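PDB 6XMB: anophensin from Anopheles stephensi, which inhibits host contact-pathway activation by blocking reciprocal activation of factor XII and prekallikrein, and weakly inhibits the alternative pathway of complement. Local coordinates for residues 37-42 / 104-109; 25-30 / 90-95. One frame throughout, in Å; residues are numbered along the deposited sequence.

How the contacts relate
From the N terminus the chain first runs through the long helix 6-49, which supplies one side of both contacts: 25-30 near its middle for contact 2, then 37-42 farther on for contact 1. It turns back along helix 59-80 and, after a loop, enters helix 92-116. Contact 2 is closed first, by 90-95, where the loop runs into that last helix; contact 1 follows farther along the same helix, at 104-109. The two loops therefore cross, since their segments alternate along the chain. Helices 6-49 and 92-116 are joined at two levels with centres about 19 Å apart, helix 59-80 packs against both contacts, and both also touch the second subunit.

Contact 1: residues 37-42 / 104-109; sequences QNQLRN and DGLKKL
Q39 and L40 face L106 across two helix segments that run nearly parallel, with axes 8.0 Å apart at closest approach and 14° between their directions. The backbones are nearest at Q39 and K107, whose CA atoms are 5.2 Å apart. Here Q39 lays its CB on CB of L106 at 3.8 Å. The Q39 chain then bends at chi2 (-70°), bringing OE1 of Q39 within 4.1 Å of CB of K107. That is van der Waals contact at a partly exposed position, and the K107 chain leads its ammonium group away from it.

L40 is buried, as are L106 and L109. With CG anti to the backbone N (chi1 -177°), L40 brings CD1 to 4.0 Å from the backbone O of L106 and 4.1 Å from CG of L109. CD2 of L40 meets CD2 of L109 at 4.1 Å and lies 4.5 Å from CD2 of L106. V69, L72 and M65 of helix 59-80 pack on L40, L106 and L109 respectively, and F15 of the second subunit on L40. Helices 6-49 and 92-116 run almost parallel because helix 59-80 returns between them in sequence, as in an up-down-up three-helix bundle.

Contact 2: residues 25-30 / 90-95; sequences KAFYLH and YSMDCL
This is a mixed aromatic and apolar contact between the middle of helix 6-49 and the loop-to-helix junction that begins helix 92-116. K25 meets Y90 at one end; at the other, F27 meets M92 and L95, and Y28 meets L95.

The K25 chain, extended beyond CG, crosses the Y90 ring obliquely and puts CE over one face, 3.6 Å from the ring centroid and 23° off the normal: a CH-pi contact. Offset toward the ring's rim, CE of K25 is closest to CZ of Y90, at 3.4 Å. Beyond it NZ of K25 makes a weak hydrogen bond to Y90 OH at 3.5 Å, but its stronger polar partner is E73 of the second subunit, with which it forms a salt bridge.

F27, whose CB points toward 90-95 and whose CG is anti to the backbone N (chi1 -176°), offers CE2 to CD2 of L95 at 3.4 Å. M92 is bent at chi2 and chi3, and its SD lies 3.8 Å from CE2 of F27. This is an oblique Met-aromatic contact, with the sulfur 60° off the ring normal. L95 also places CD1 at the Y28 ring edge, 4.4 Å from CD1 of Y28, whose hydroxyl is hydrogen-bonded to E73 of its own chain. Next to L95, C94 is disulfide-linked to C84, tying the start of this helix to the preceding loop.

Apart from one weak hydrogen bond the contact is carbon and sulfur against rings, so dispersion and CH-pi packing probably dominate, while the lysine charge is probably balanced chiefly across the subunit interface.

Contact 1: residues 37-42 / 104-109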
loop_
_atom_site.group_PDB
_atom_site.type_symbol
_atom_site.label_atom_id
_atom_site.label_comp_id
_atom_site.label_asym_id
_atom_site.label_seq_id
_atom_site.Cartn_x
_atom_site.Cartn_y
_atom_site.Cartn_z
ATOM N N GLN A 37 -5.487 14.336 5.971
ATOM C CA GLN A 37 -5.250 15.397 6.954
ATOM C C GLN A 37 -5.552 16.785 6.393
ATOM O O GLN A 37 -6.163 17.626 7.070
ATOM C CB GLN A 37 -3.805 15.328 7.455
ATOM C CG GLN A 37 -3.486 14.045 8.214
ATOM C CD GLN A 37 -2.034 13.963 8.703
ATOM O OE1 GLN A 37 -1.244 14.886 8.517
ATOM N NE2 GLN A 37 -1.693 12.852 9.342
ATOM N N ASN A 38 -5.123 17.051 5.158
ATOM C CA ASN A 38 -5.162 18.414 4.646
ATOM C C ASN A 38 -6.531 18.790 4.099
ATOM O O ASN A 38 -7.028 19.883 4.385
ATOM C CB ASN A 38 -4.097 18.594 3.570
ATOM C CG ASN A 38 -2.683 18.537 4.138
ATOM O OD1 ASN A 38 -2.467 18.821 5.311
ATOM N ND2 ASN A 38 -1.729 18.153 3.311
ATOM N N GLN A 39 -7.139 17.925 3.281
ATOM C CA GLN A 39 -8.415 18.239 2.640
ATOM C C GLN A 39 -9.623 17.904 3.495
ATOM O O GLN A 39 -10.727 18.354 3.181
ATOM C CB GLN A 39 -8.557 17.493 1.318
ATOM C CG GLN A 39 -7.321 17.499 0.473
ATOM C CD GLN A 39 -7.038 18.856 -0.096
ATOM O OE1 GLN A 39 -7.940 19.532 -0.594
ATOM N NE2 GLN A 39 -5.784 19.284 -0.008
ATOM N N LEU A 40 -9.463 17.120 4.553
ATOM C CA LEU A 40 -10.644 16.602 5.221
ATOM C C LEU A 40 -10.594 16.852 6.716
ATOM O O LEU A 40 -11.478 17.514 7.263
ATOM C CB LEU A 40 -10.799 15.107 4.933
ATOM C CG LEU A 40 -12.045 14.443 5.511
ATOM C CD1 LEU A 40 -13.278 15.055 4.899
ATOM C CD2 LEU A 40 -12.039 12.942 5.258
ATOM N N ARG A 41 -9.574 16.322 7.390
ATOM C CA ARG A 41 -9.504 16.464 8.839
ATOM C C ARG A 41 -9.441 17.930 9.238
ATOM O O ARG A 41 -10.246 18.403 10.047
ATOM C CB ARG A 41 -8.295 15.701 9.382
ATOM C CG ARG A 41 -8.128 15.776 10.898
ATOM C CD ARG A 41 -6.715 15.352 11.308
ATOM N NE ARG A 41 -5.739 16.397 11.003
ATOM C CZ ARG A 41 -4.418 16.230 11.029
ATOM N NH1 ARG A 41 -3.903 15.051 11.339
ATOM N NH2 ARG A 41 -3.610 17.242 10.737
ATOM N N ASN A 42 -8.512 18.679 8.654
ATOM C CA ASN A 42 -8.291 20.044 9.124
ATOM C C ASN A 42 -9.493 20.942 8.907
ATOM O O ASN A 42 -9.944 21.569 9.886
ATOM C CB ASN A 42 -7.033 20.624 8.473
ATOM C CG ASN A 42 -5.767 20.049 9.054
ATOM O OD1 ASN A 42 -5.715 19.674 10.228
ATOM N ND2 ASN A 42 -4.726 19.985 8.237
ATOM N N ASP A 104 -9.429 16.132 -4.837
ATOM C CA ASP A 104 -10.717 16.759 -5.127
ATOM C C ASP A 104 -11.880 15.944 -4.556
ATOM O O ASP A 104 -12.906 16.513 -4.178
ATOM C CB ASP A 104 -10.888 16.955 -6.636
ATOM C CG ASP A 104 -12.133 17.757 -6.986
ATOM O OD1 ASP A 104 -12.161 18.984 -6.728
ATOM O OD2 ASP A 104 -13.102 17.166 -7.533
ATOM N N GLY A 105 -11.726 14.622 -4.447
ATOM C CA GLY A 105 -12.764 13.827 -3.806
ATOM C C GLY A 105 -12.890 14.120 -2.324
ATOM O O GLY A 105 -13.994 14.300 -1.801
ATOM N N LEU A 106 -11.757 14.184 -1.624
ATOM C CA LEU A 106 -11.792 14.485 -0.198
ATOM C C LEU A 106 -12.314 15.889 0.043
ATOM O O LEU A 106 -12.992 16.140 1.044
ATOM C CB LEU A 106 -10.395 14.345 0.404
ATOM C CG LEU A 106 -9.707 12.978 0.344
ATOM C CD1 LEU A 106 -8.262 13.120 0.809
ATOM C CD2 LEU A 106 -10.441 11.976 1.207
ATOM N N LYS A 107 -11.967 16.821 -0.848
ATOM C CA LYS A 107 -12.434 18.197 -0.736
ATOM C C LYS A 107 -13.953 18.261 -0.805
ATOM O O LYS A 107 -14.604 18.831 0.079
ATOM C CB LYS A 107 -11.823 19.044 -1.848
ATOM C CG LYS A 107 -12.060 20.536 -1.690
ATOM C CD LYS A 107 -11.778 21.254 -2.986
ATOM C CE LYS A 107 -11.941 22.751 -2.831
ATOM N NZ LYS A 107 -12.029 23.405 -4.166
ATOM N N LYS A 108 -14.533 17.674 -1.853
ATOM C CA LYS A 108 -15.985 17.581 -1.920
ATOM C C LYS A 108 -16.539 16.868 -0.693
ATOM O O LYS A 108 -17.572 17.269 -0.151
ATOM C CB LYS A 108 -16.408 16.879 -3.212
ATOM N N LEU A 109 -15.855 15.823 -0.215
ATOM C CA LEU A 109 -16.388 15.096 0.936
ATOM C C LEU A 109 -16.373 15.963 2.187
ATOM O O LEU A 109 -17.291 15.892 3.012
ATOM C CB LEU A 109 -15.602 13.808 1.174
ATOM C CG LEU A 109 -15.916 13.091 2.494
ATOM C CD1 LEU A 109 -17.392 12.704 2.558
ATOM C CD2 LEU A 109 -15.053 11.863 2.623
#

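Contact 2: residues 25-30 / 90-95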
loop_
_atom_site.group_PDB
_atom_site.type_symbol
_atom_site.label_atom_id
_atom_site.label_comp_id
_atom_site.label_asym_id
_atom_site.label_seq_id
_atom_site.Cartn_x
_atom_site.Cartn_y
_atom_site.Cartn_z
ATOM N N LYS A 25 5.503 2.459 -3.125
ATOM C CA LYS A 25 4.220 2.147 -2.503
ATOM C C LYS A 25 4.087 2.852 -1.156
ATOM O O LYS A 25 3.000 3.320 -0.807
ATOM C CB LYS A 25 4.063 0.626 -2.367
ATOM C CG LYS A 25 3.861 -0.077 -3.715
ATOM C CD LYS A 25 4.004 -1.633 -3.647
ATOM C CE LYS A 25 3.762 -2.271 -5.031
ATOM N NZ LYS A 25 3.954 -3.784 -5.115
ATOM N N ALA A 26 5.192 2.974 -0.403
ATOM C CA ALA A 26 5.139 3.677 0.876
ATOM C C ALA A 26 4.938 5.174 0.671
ATOM O O ALA A 26 4.326 5.841 1.521
ATOM C CB ALA A 26 6.411 3.436 1.682
ATOM N N PHE A 27 5.450 5.708 -0.442
ATOM C CA PHE A 27 5.178 7.093 -0.809
ATOM C C PHE A 27 3.694 7.297 -1.113
ATOM O O PHE A 27 3.114 8.310 -0.706
ATOM C CB PHE A 27 6.030 7.475 -2.012
ATOM C CG PHE A 27 5.904 8.892 -2.416
ATOM C CD1 PHE A 27 6.366 9.907 -1.594
ATOM C CD2 PHE A 27 5.358 9.231 -3.638
ATOM C CE1 PHE A 27 6.266 11.234 -1.970
ATOM C CE2 PHE A 27 5.261 10.578 -4.017
ATOM C CZ PHE A 27 5.725 11.562 -3.181
ATOM N N TYR A 28 3.076 6.347 -1.835
ATOM C CA TYR A 28 1.634 6.385 -2.073
ATOM C C TYR A 28 0.879 6.517 -0.755
ATOM O O TYR A 28 -0.010 7.353 -0.614
ATOM C CB TYR A 28 1.147 5.122 -2.827
ATOM C CG TYR A 28 -0.365 5.006 -2.674
ATOM C CD1 TYR A 28 -1.211 5.675 -3.536
ATOM C CD2 TYR A 28 -0.929 4.344 -1.589
ATOM C CE1 TYR A 28 -2.571 5.658 -3.354
ATOM C CE2 TYR A 28 -2.266 4.331 -1.388
ATOM C CZ TYR A 28 -3.091 4.981 -2.286
ATOM O OH TYR A 28 -4.443 4.978 -2.092
ATOM N N LEU A 29 1.209 5.670 0.223
ATOM C CA LEU A 29 0.484 5.685 1.490
ATOM C C LEU A 29 0.617 7.021 2.174
ATOM O O LEU A 29 -0.342 7.524 2.770
ATOM C CB LEU A 29 1.012 4.603 2.415
ATOM C CG LEU A 29 0.381 3.240 2.266
ATOM C CD1 LEU A 29 1.043 2.259 3.235
ATOM C CD2 LEU A 29 -1.098 3.381 2.532
ATOM N N HIS A 30 1.834 7.573 2.149
ATOM C CA HIS A 30 2.107 8.851 2.775
ATOM C C HIS A 30 1.264 9.951 2.140
ATOM O O HIS A 30 0.629 10.735 2.842
ATOM C CB HIS A 30 3.618 9.139 2.678
ATOM C CG HIS A 30 3.978 10.597 2.682
ATOM N ND1 HIS A 30 4.035 11.353 3.837
ATOM C CD2 HIS A 30 4.325 11.434 1.672
ATOM C CE1 HIS A 30 4.397 12.591 3.539
ATOM N NE2 HIS A 30 4.578 12.667 2.231
ATOM N N TYR A 90 4.078 1.650 -11.037
ATOM C CA TYR A 90 3.858 2.547 -9.905
ATOM C C TYR A 90 4.551 3.898 -10.084
ATOM O O TYR A 90 5.083 4.464 -9.122
ATOM C CB TYR A 90 4.317 1.859 -8.612
ATOM C CG TYR A 90 3.759 0.455 -8.465
ATOM C CD1 TYR A 90 2.477 0.237 -7.971
ATOM C CD2 TYR A 90 4.510 -0.653 -8.844
ATOM C CE1 TYR A 90 1.967 -1.047 -7.854
ATOM C CE2 TYR A 90 4.006 -1.934 -8.736
ATOM C CZ TYR A 90 2.732 -2.124 -8.240
ATOM O OH TYR A 90 2.235 -3.400 -8.129
ATOM N N SER A 91 4.503 4.443 -11.300
ATOM C CA SER A 91 5.263 5.636 -11.656
ATOM C C SER A 91 4.788 6.859 -10.873
ATOM O O SER A 91 3.716 6.870 -10.263
ATOM C CB SER A 91 5.135 5.926 -13.153
ATOM O OG SER A 91 5.683 4.879 -13.932
ATOM N N MET A 92 5.617 7.910 -10.898
ATOM C CA MET A 92 5.155 9.244 -10.524
ATOM C C MET A 92 4.135 9.781 -11.506
ATOM O O MET A 92 3.346 10.658 -11.144
ATOM C CB MET A 92 6.317 10.238 -10.441
ATOM C CG MET A 92 7.178 10.073 -9.215
ATOM S SD MET A 92 6.183 10.014 -7.711
ATOM C CE MET A 92 6.081 8.219 -7.403
ATOM N N ASP A 93 4.148 9.283 -12.742
ATOM C CA ASP A 93 3.168 9.729 -13.716
ATOM C C ASP A 93 1.790 9.159 -13.417
ATOM O O ASP A 93 0.783 9.818 -13.693
ATOM C CB ASP A 93 3.627 9.354 -15.119
ATOM C CG ASP A 93 5.029 9.848 -15.417
ATOM O OD1 ASP A 93 5.352 11.003 -15.046
ATOM O OD2 ASP A 93 5.808 9.075 -16.014
ATOM N N CYS A 94 1.717 7.955 -12.842
ATOM C CA CYS A 94 0.421 7.450 -12.396
ATOM C C CYS A 94 -0.122 8.289 -11.243
ATOM O O CYS A 94 -1.311 8.641 -11.225
ATOM C CB CYS A 94 0.529 5.978 -11.991
ATOM S SG CYS A 94 0.888 4.841 -13.356
ATOM N N LEU A 95 0.748 8.636 -10.289
ATOM C CA LEU A 95 0.359 9.510 -9.189
ATOM C C LEU A 95 -0.151 10.847 -9.704
ATOM O O LEU A 95 -1.166 11.355 -9.218
ATOM C CB LEU A 95 1.547 9.710 -8.251
ATOM C CG LEU A 95 1.275 9.853 -6.762
ATOM C CD1 LEU A 95 0.746 8.557 -6.205
ATOM C CD2 LEU A 95 2.546 10.242 -6.054
#